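PDB 2QJ8: Mlr6093 protein from Mesorhizobium loti, which is probably a zinc-dependent hydrolase of the aspartoacylase family, acting on ester bonds or on non-peptide carbon-nitrogen bonds in linear amides. Local coordinates for residues A[20-25]-A[124-129]; A[52-57]-A[85-90]; A[100-105]-A[117-122]. All coordinates share one frame; numbering follows the deposited sequence.

Overall arrangement
All three contacts lie on the same side of the chain's centre, and helix 118-129 links them. Contact 1 packs its C-terminal half against strand 16-24 through mostly buried aliphatic groups. Contact 3 holds its N-terminal turn against loop 100-105 with carboxylate, hydroxyl and ammonium groups, in a partly buried place nearer the surface. Contact 2 lies deepest, its centre about 11 Å from that of the chain, and joins two loops mainly through backbone hydrogen bonds. I126 of contact 1 packs on I87 of contact 2, N54 of contact 2 bonds to N105 of contact 3, and R121 of contact 3 reaches P25 O of contact 1.

Contact 1: A[20-25]-A[124-129]; sequences GHLVVP and DAISRL
L22 reaches from the strand onto the helix surface and divides its branches between three residues. CD1 faces A125 and L129, while CD2 turns to I126 and meets its CG1 at 3.9 Å. The leucine side chain is placed by CG standing anti to the backbone N (chi1 173°), which carries the fork out over the helix. It crosses I126 at about a right angle, so that one methyl rests against the isoleucine stem. L129 is approached more obliquely, methyl to methyl. L22 CD1 and L129 CD1 are only 3.2 Å apart, tighter than a normal carbon contact, and the exact placing of one of these methyls is therefore doubtful. A125 gives the strand a place to come close: its CB lies 4.0 Å from L22 CD1 and, towards the end of the strand, 4.0 Å from V24 CG2. V24 and A125 accordingly mark the nearest backbone approach, 6.0 Å between their CA atoms, and V24 also packs on R121 and I122 one turn earlier in the helix. The N-to-C directions of strand 20-24 and helix 124-129 differ by 123°. On the outer side of the helix, R128 NH1 bonds to D124 OD2 at 3.1 Å, on the syn lone pair, in a salt bridge within the helix that leaves the interface to hydrocarbon. No hydrogen bond crosses the contact. The strand's backbone pairs instead with strands 33-42 and 7-8, and the helix bonds along itself, as L129 N does to A125 O at 3.1 Å. With the main-chain polar groups engaged in this way, helix and sheet are joined here by shape and by the burial of aliphatic surface.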
loop_
_atom_site.group_PDB
_atom_site.type_symbol
_atom_site.label_atom_id
_atom_site.label_comp_id
_atom_site.label_asym_id
_atom_site.label_seq_id
_atom_site.Cartn_x
_atom_site.Cartn_y
_atom_site.Cartn_z
ATOM N N GLY A 20 -13.823 24.635 11.983
ATOM C CA GLY A 20 -12.817 25.365 12.710
ATOM C C GLY A 20 -11.676 24.446 13.032
ATOM O O GLY A 20 -11.317 23.587 12.210
ATOM N N HIS A 21 -11.071 24.636 14.188
ATOM C CA HIS A 21 -9.932 23.809 14.611
ATOM C C HIS A 21 -9.935 23.464 16.080
ATOM O O HIS A 21 -10.509 24.191 16.890
ATOM C CB HIS A 21 -8.627 24.537 14.324
ATOM C CG HIS A 21 -8.423 24.847 12.881
ATOM N ND1 HIS A 21 -8.959 25.960 12.284
ATOM C CD2 HIS A 21 -7.770 24.171 11.908
ATOM C CE1 HIS A 21 -8.653 25.956 11.003
ATOM N NE2 HIS A 21 -7.922 24.887 10.754
ATOM N N LEU A 22 -9.278 22.338 16.381
ATOM C CA LEU A 22 -8.958 21.898 17.739
ATOM C C LEU A 22 -7.476 22.231 17.910
ATOM O O LEU A 22 -6.611 21.672 17.218
ATOM C CB LEU A 22 -9.214 20.397 17.911
ATOM C CG LEU A 22 -8.783 19.720 19.229
ATOM C CD1 LEU A 22 -9.404 20.386 20.462
ATOM C CD2 LEU A 22 -9.201 18.247 19.153
ATOM N N VAL A 23 -7.184 23.116 18.860
ATOM C CA VAL A 23 -5.845 23.578 19.104
ATOM C C VAL A 23 -5.211 22.726 20.184
ATOM O O VAL A 23 -5.763 22.600 21.269
ATOM C CB VAL A 23 -5.838 25.078 19.445
ATOM C CG1 VAL A 23 -4.435 25.553 19.760
ATOM C CG2 VAL A 23 -6.442 25.871 18.245
ATOM N N VAL A 24 -4.097 22.076 19.826
ATOM C CA VAL A 24 -3.322 21.253 20.736
ATOM C C VAL A 24 -2.173 22.161 21.133
ATOM O O VAL A 24 -1.353 22.483 20.281
ATOM C CB VAL A 24 -2.814 19.966 20.055
ATOM C CG1 VAL A 24 -2.081 19.075 21.065
ATOM C CG2 VAL A 24 -3.972 19.230 19.403
ATOM N N PRO A 25 -2.100 22.586 22.413
ATOM C CA PRO A 25 -1.031 23.512 22.810
ATOM C C PRO A 25 0.382 23.014 22.545
ATOM O O PRO A 25 0.619 21.818 22.385
ATOM C CB PRO A 25 -1.250 23.680 24.320
ATOM C CG PRO A 25 -2.662 23.371 24.514
ATOM C CD PRO A 25 -2.968 22.269 23.559
ATOM N N ASP A 124 -5.085 14.118 24.808
ATOM C CA ASP A 124 -5.656 14.970 25.849
ATOM C C ASP A 124 -6.655 16.018 25.332
ATOM O O ASP A 124 -7.689 16.208 25.966
ATOM C CB ASP A 124 -4.536 15.648 26.620
ATOM C CG ASP A 124 -5.047 16.546 27.720
ATOM O OD1 ASP A 124 -5.586 16.043 28.716
ATOM O OD2 ASP A 124 -4.920 17.763 27.556
ATOM N N ALA A 125 -6.362 16.645 24.177
ATOM C CA ALA A 125 -7.218 17.649 23.557
ATOM C C ALA A 125 -8.538 17.058 23.101
ATOM O O ALA A 125 -9.579 17.658 23.331
ATOM C CB ALA A 125 -6.512 18.301 22.340
ATOM N N ILE A 126 -8.481 15.887 22.460
ATOM C CA ILE A 126 -9.667 15.164 21.981
ATOM C C ILE A 126 -10.514 14.692 23.167
ATOM O O ILE A 126 -11.752 14.773 23.134
ATOM C CB ILE A 126 -9.261 13.955 21.060
ATOM C CG1 ILE A 126 -8.644 14.472 19.746
ATOM C CG2 ILE A 126 -10.452 13.052 20.759
ATOM C CD1 ILE A 126 -7.839 13.421 18.972
ATOM N N SER A 127 -9.832 14.201 24.190
ATOM C CA SER A 127 -10.446 13.686 25.410
ATOM C C SER A 127 -11.119 14.745 26.267
ATOM O O SER A 127 -12.150 14.463 26.873
ATOM C CB SER A 127 -9.417 12.920 26.249
ATOM O OG SER A 127 -8.876 11.837 25.496
ATOM N N ARG A 128 -10.541 15.942 26.336
ATOM C CA ARG A 128 -11.148 17.035 27.086
ATOM C C ARG A 128 -12.264 17.782 26.338
ATOM O O ARG A 128 -13.271 18.151 26.955
ATOM C CB ARG A 128 -10.074 17.991 27.609
ATOM C CG ARG A 128 -9.329 17.406 28.782
ATOM C CD ARG A 128 -8.026 18.087 29.087
ATOM N NE ARG A 128 -8.166 19.516 29.385
ATOM C CZ ARG A 128 -7.143 20.361 29.587
ATOM N NH1 ARG A 128 -5.887 19.930 29.525
ATOM N NH2 ARG A 128 -7.372 21.658 29.850
ATOM N N LEU A 129 -12.122 17.944 25.019
ATOM C CA LEU A 129 -13.052 18.743 24.218
ATOM C C LEU A 129 -14.104 18.037 23.381
ATOM O O LEU A 129 -15.148 18.632 23.098
ATOM C CB LEU A 129 -12.240 19.671 23.308
ATOM C CG LEU A 129 -11.468 20.705 24.142
ATOM C CD1 LEU A 129 -10.221 21.136 23.482
ATOM C CD2 LEU A 129 -12.405 21.881 24.462
#

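Contact 2: A[52-57]-A[85-90]; sequences GGNHGN and PEINPL
I87 and G52 make the straightest bond between the two loops: I87 N gives its hydrogen to G52 O at 2.9 Å with an angle of 169° at the hydrogen. One residue on, N88 N makes a weaker, bent bond to G53 O. The third is from a side chain, N88 ND2 to N54 O at 3.3 Å, the donor lying 35° above the carbonyl plane. N54 O also accepts from a water at 2.7 Å, so two donors grip it. N88 ND2 has a further partner in T99 OG1, and N88 OD1 takes A91 N as the N-cap of helix 89-94. N54 ND2 bonds to N105 OD1. G52 lies close against P85 O and G53 against E86 CA, with little room for a side chain at either, and the positive phi of G53 also favours glycine. CG1 of I87 stands between its backbone N and carbonyl carbon (chi1 66°), which lays CG1 3.6 Å from N54 CA and CD1 3.8 Å from N54 CB. With an alanine here, N54 and I126 would probably lose the hydrocarbon they pack against. The sequence GGNHGN, with H55 following strand 47-52, is consistent with the zinc-binding histidine loop of the aspartoacylase family. The loops follow the parallel strands 47-52 and 79-84; E86 turns away to a salt bridge with R66 on helix 60-75, and helix 118-129 closes over I87.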
loop_
_atom_site.group_PDB
_atom_site.type_symbol
_atom_site.label_atom_id
_atom_site.label_comp_id
_atom_site.label_asym_id
_atom_site.label_seq_id
_atom_site.Cartn_x
_atom_site.Cartn_y
_atom_site.Cartn_z
ATOM N N GLY A 52 -10.679 10.077 11.651
ATOM C CA GLY A 52 -9.814 9.436 10.645
ATOM C C GLY A 52 -8.372 9.787 10.934
ATOM O O GLY A 52 -8.095 10.646 11.764
ATOM N N GLY A 53 -7.451 9.131 10.253
ATOM C CA GLY A 53 -6.051 9.534 10.301
ATOM C C GLY A 53 -5.289 9.374 11.581
ATOM O O GLY A 53 -4.397 10.153 11.842
ATOM N N ASN A 54 -5.652 8.386 12.398
ATOM C CA ASN A 54 -4.844 8.051 13.574
ATOM C C ASN A 54 -3.464 7.597 13.108
ATOM O O ASN A 54 -2.487 7.804 13.815
ATOM C CB ASN A 54 -5.472 6.932 14.414
ATOM C CG ASN A 54 -4.571 6.519 15.580
ATOM O OD1 ASN A 54 -4.474 7.239 16.554
ATOM N ND2 ASN A 54 -3.907 5.363 15.475
ATOM N N HIS A 55 -3.413 6.927 11.946
ATOM C CA HIS A 55 -2.152 6.489 11.346
ATOM C C HIS A 55 -1.938 7.224 10.050
ATOM O O HIS A 55 -2.879 7.519 9.357
ATOM C CB HIS A 55 -2.138 4.991 11.126
ATOM C CG HIS A 55 -2.242 4.202 12.391
ATOM N ND1 HIS A 55 -1.238 4.177 13.344
ATOM C CD2 HIS A 55 -3.214 3.382 12.848
ATOM C CE1 HIS A 55 -1.617 3.398 14.345
ATOM N NE2 HIS A 55 -2.800 2.891 14.060
ATOM N N GLY A 56 -0.697 7.484 9.695
ATOM C CA GLY A 56 -0.423 8.297 8.511
ATOM C C GLY A 56 -0.342 7.717 7.106
ATOM O O GLY A 56 -0.292 8.467 6.110
ATOM N N ASN A 57 -0.365 6.408 7.011
ATOM C CA ASN A 57 -0.270 5.748 5.721
ATOM C C ASN A 57 -1.639 5.194 5.220
ATOM O O ASN A 57 -1.667 4.263 4.425
ATOM C CB ASN A 57 0.883 4.705 5.775
ATOM C CG ASN A 57 0.871 3.802 7.068
ATOM O OD1 ASN A 57 -0.120 3.733 7.821
ATOM N ND2 ASN A 57 1.988 3.083 7.282
ATOM N N PRO A 85 -11.214 14.665 10.290
ATOM C CA PRO A 85 -10.703 13.733 9.274
ATOM C C PRO A 85 -9.307 13.199 9.433
ATOM O O PRO A 85 -9.101 12.055 9.048
ATOM C CB PRO A 85 -10.902 14.498 7.919
ATOM C CG PRO A 85 -11.990 15.472 8.237
ATOM C CD PRO A 85 -11.590 15.932 9.632
ATOM N N GLU A 86 -8.398 13.972 10.043
ATOM C CA GLU A 86 -7.020 13.550 10.302
ATOM C C GLU A 86 -6.639 13.956 11.715
ATOM O O GLU A 86 -6.211 15.091 11.938
ATOM C CB GLU A 86 -6.002 14.201 9.341
ATOM C CG GLU A 86 -6.193 13.932 7.868
ATOM C CD GLU A 86 -7.022 14.963 7.144
ATOM O OE1 GLU A 86 -6.743 16.187 7.274
ATOM O OE2 GLU A 86 -7.922 14.559 6.376
ATOM N N ILE A 87 -6.785 13.042 12.668
ATOM C CA ILE A 87 -6.391 13.320 14.041
ATOM C C ILE A 87 -4.863 13.329 14.216
ATOM O O ILE A 87 -4.384 13.895 15.197
ATOM C CB ILE A 87 -7.065 12.383 15.118
ATOM C CG1 ILE A 87 -6.613 10.905 14.995
ATOM C CG2 ILE A 87 -8.545 12.558 15.105
ATOM C CD1 ILE A 87 -7.211 9.914 16.048
ATOM N N ASN A 88 -4.092 12.727 13.292
ATOM C CA ASN A 88 -2.624 12.701 13.407
ATOM C C ASN A 88 -1.977 13.295 12.139
ATOM O O ASN A 88 -1.369 12.556 11.343
ATOM C CB ASN A 88 -2.135 11.265 13.684
ATOM C CG ASN A 88 -0.697 11.203 14.189
ATOM O OD1 ASN A 88 0.066 12.149 14.058
ATOM N ND2 ASN A 88 -0.315 10.055 14.720
ATOM N N PRO A 89 -2.107 14.624 11.939
ATOM C CA PRO A 89 -1.516 15.271 10.745
ATOM C C PRO A 89 -0.043 15.098 10.589
ATOM O O PRO A 89 0.429 15.035 9.480
ATOM C CB PRO A 89 -1.880 16.758 10.922
ATOM C CG PRO A 89 -2.213 16.931 12.335
ATOM C CD PRO A 89 -2.798 15.618 12.789
ATOM N N LEU A 90 0.699 15.047 11.695
ATOM C CA LEU A 90 2.119 14.804 11.626
ATOM C C LEU A 90 2.440 13.479 10.925
ATOM O O LEU A 90 3.273 13.460 10.031
ATOM C CB LEU A 90 2.712 14.809 13.022
ATOM C CG LEU A 90 2.816 16.132 13.746
ATOM C CD1 LEU A 90 3.279 15.856 15.162
ATOM C CD2 LEU A 90 3.804 17.048 13.029
HETATM O O HOH W 1 -0.600 6.849 15.413
#

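Contact 3: A[100-105]-A[117-122]; sequences PIDGKN and SVSERI
D102 points its carboxylate at the first turn of helix 118-129, where two serines receive it. S119 OG sits 2.6 Å from D102 OD1 and 2.6 Å from D102 OD2, astride the carboxylate. D102 OD2 is also 2.8 Å from S117 OG and accepts S119 N at 2.9 Å, the N-H arriving from above the carboxylate plane. A loop aspartate thus takes up a backbone N-H of the first turn; the hydroxyl of S117, at the N-cap position, makes no capping bond. Beside this group, K104 stretches a chain extended beyond CG over S117 and brings NZ to E120 OE2 at 2.9 Å, a salt bridge whose hydrogen bond is weak. At the I101 end the contact is apolar, with I101 CB 3.8 Å from V118 CG1 and the two side chains about perpendicular.

The second shell sets these groups in place. K104 N bonds to D102 OD1 at 3.2 Å, nearly straight at 168°, forming an Asx turn that steadies the carboxylate; with CG of D102 between the backbone N and the carbonyl carbon (chi1 62°), OD1 comes back to K104 N while OD2 meets S117 OG and S119 N. E120 OE2 accepts S117 N, three residues earlier, at 2.8 Å from above the carboxylate plane, and this probably holds the carboxylate ready for K104. T99 OG1 bonds to both S119 OG and K104 O.

Further out, D29 bonds to V118 N and makes a salt bridge with R121, tying the helix start to the loop after strand 16-24. V118 packs on L90 of helix 89-94 and on L33 of strand 33-42, so the helix begins wedged between the preceding helix and the sheet.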
loop_
_atom_site.group_PDB
_atom_site.type_symbol
_atom_site.label_atom_id
_atom_site.label_comp_id
_atom_site.label_asym_id
_atom_site.label_seq_id
_atom_site.Cartn_x
_atom_site.Cartn_y
_atom_site.Cartn_z
ATOM N N PRO A 100 5.610 10.868 14.023
ATOM C CA PRO A 100 7.050 10.920 13.816
ATOM C C PRO A 100 7.865 11.632 14.903
ATOM O O PRO A 100 9.036 11.291 15.083
ATOM C CB PRO A 100 7.174 11.658 12.481
ATOM C CG PRO A 100 5.953 12.471 12.381
ATOM C CD PRO A 100 4.890 11.638 12.991
ATOM N N ILE A 101 7.269 12.580 15.629
ATOM C CA ILE A 101 8.018 13.323 16.662
ATOM C C ILE A 101 8.375 12.488 17.885
ATOM O O ILE A 101 9.536 12.486 18.320
ATOM C CB ILE A 101 7.260 14.602 17.112
ATOM C CG1 ILE A 101 7.213 15.600 15.944
ATOM C CG2 ILE A 101 7.940 15.267 18.308
ATOM C CD1 ILE A 101 6.507 16.883 16.278
ATOM N N ASP A 102 7.377 11.788 18.433
ATOM C CA ASP A 102 7.558 10.983 19.663
ATOM C C ASP A 102 7.552 9.461 19.471
ATOM O O ASP A 102 7.787 8.731 20.430
ATOM C CB ASP A 102 6.553 11.418 20.763
ATOM C CG ASP A 102 5.105 11.223 20.383
ATOM O OD1 ASP A 102 4.814 10.786 19.269
ATOM O OD2 ASP A 102 4.231 11.558 21.204
ATOM N N GLY A 103 7.257 8.996 18.256
ATOM C CA GLY A 103 7.204 7.562 17.942
ATOM C C GLY A 103 5.976 6.834 18.465
ATOM O O GLY A 103 5.868 5.626 18.263
ATOM N N LYS A 104 5.011 7.553 19.061
ATOM C CA LYS A 104 3.867 6.921 19.712
ATOM C C LYS A 104 2.670 6.770 18.798
ATOM O O LYS A 104 2.411 7.577 17.892
ATOM C CB LYS A 104 3.460 7.673 20.998
ATOM C CG LYS A 104 4.600 7.856 22.009
ATOM C CD LYS A 104 4.218 8.650 23.274
ATOM C CE LYS A 104 5.430 8.750 24.190
ATOM N NZ LYS A 104 5.266 9.701 25.332
ATOM N N ASN A 105 1.956 5.687 19.035
ATOM C CA ASN A 105 0.692 5.374 18.379
ATOM C C ASN A 105 -0.328 6.121 19.207
ATOM O O ASN A 105 -0.576 5.800 20.378
ATOM C CB ASN A 105 0.485 3.861 18.370
ATOM C CG ASN A 105 -0.871 3.416 17.842
ATOM O OD1 ASN A 105 -1.780 4.201 17.542
ATOM N ND2 ASN A 105 -0.991 2.117 17.686
ATOM N N SER A 117 4.235 14.254 25.762
ATOM C CA SER A 117 4.750 14.428 24.400
ATOM C C SER A 117 3.602 14.777 23.402
ATOM O O SER A 117 2.427 14.709 23.760
ATOM C CB SER A 117 5.426 13.138 23.983
ATOM O OG SER A 117 4.430 12.146 23.944
ATOM N N VAL A 118 3.925 15.096 22.144
ATOM C CA VAL A 118 2.883 15.548 21.175
ATOM C C VAL A 118 1.689 14.592 21.053
ATOM O O VAL A 118 0.566 15.045 21.124
ATOM C CB VAL A 118 3.442 15.961 19.759
ATOM C CG1 VAL A 118 4.012 14.756 18.981
ATOM C CG2 VAL A 118 2.345 16.676 18.952
ATOM N N SER A 119 1.923 13.288 20.911
ATOM C CA SER A 119 0.817 12.302 20.822
ATOM C C SER A 119 -0.130 12.352 22.028
ATOM O O SER A 119 -1.355 12.301 21.872
ATOM C CB SER A 119 1.336 10.876 20.665
ATOM O OG SER A 119 2.259 10.814 19.601
ATOM N N GLU A 120 0.462 12.506 23.204
ATOM C CA GLU A 120 -0.262 12.605 24.476
ATOM C C GLU A 120 -1.078 13.893 24.595
ATOM O O GLU A 120 -2.183 13.867 25.153
ATOM C CB GLU A 120 0.715 12.515 25.650
ATOM C CG GLU A 120 1.557 11.246 25.689
ATOM C CD GLU A 120 2.478 11.263 26.854
ATOM O OE1 GLU A 120 2.037 10.885 27.957
ATOM O OE2 GLU A 120 3.651 11.643 26.674
ATOM N N ARG A 121 -0.538 15.015 24.086
ATOM C CA ARG A 121 -1.286 16.290 24.062
ATOM C C ARG A 121 -2.446 16.245 23.057
ATOM O O ARG A 121 -3.506 16.826 23.323
ATOM C CB ARG A 121 -0.380 17.502 23.784
ATOM C CG ARG A 121 0.750 17.671 24.805
ATOM C CD ARG A 121 1.425 19.061 24.746
ATOM N NE ARG A 121 2.005 19.365 23.439
ATOM C CZ ARG A 121 3.136 18.859 22.952
ATOM N NH1 ARG A 121 3.849 17.991 23.636
ATOM N NH2 ARG A 121 3.558 19.229 21.755
ATOM N N ILE A 122 -2.258 15.570 21.914
ATOM C CA ILE A 122 -3.347 15.405 20.939
ATOM C C ILE A 122 -4.486 14.605 21.572
ATOM O O ILE A 122 -5.647 15.017 21.482
ATOM C CB ILE A 122 -2.896 14.727 19.612
ATOM C CG1 ILE A 122 -1.889 15.639 18.869
ATOM C CG2 ILE A 122 -4.167 14.432 18.672
ATOM C CD1 ILE A 122 -1.078 14.953 17.815
#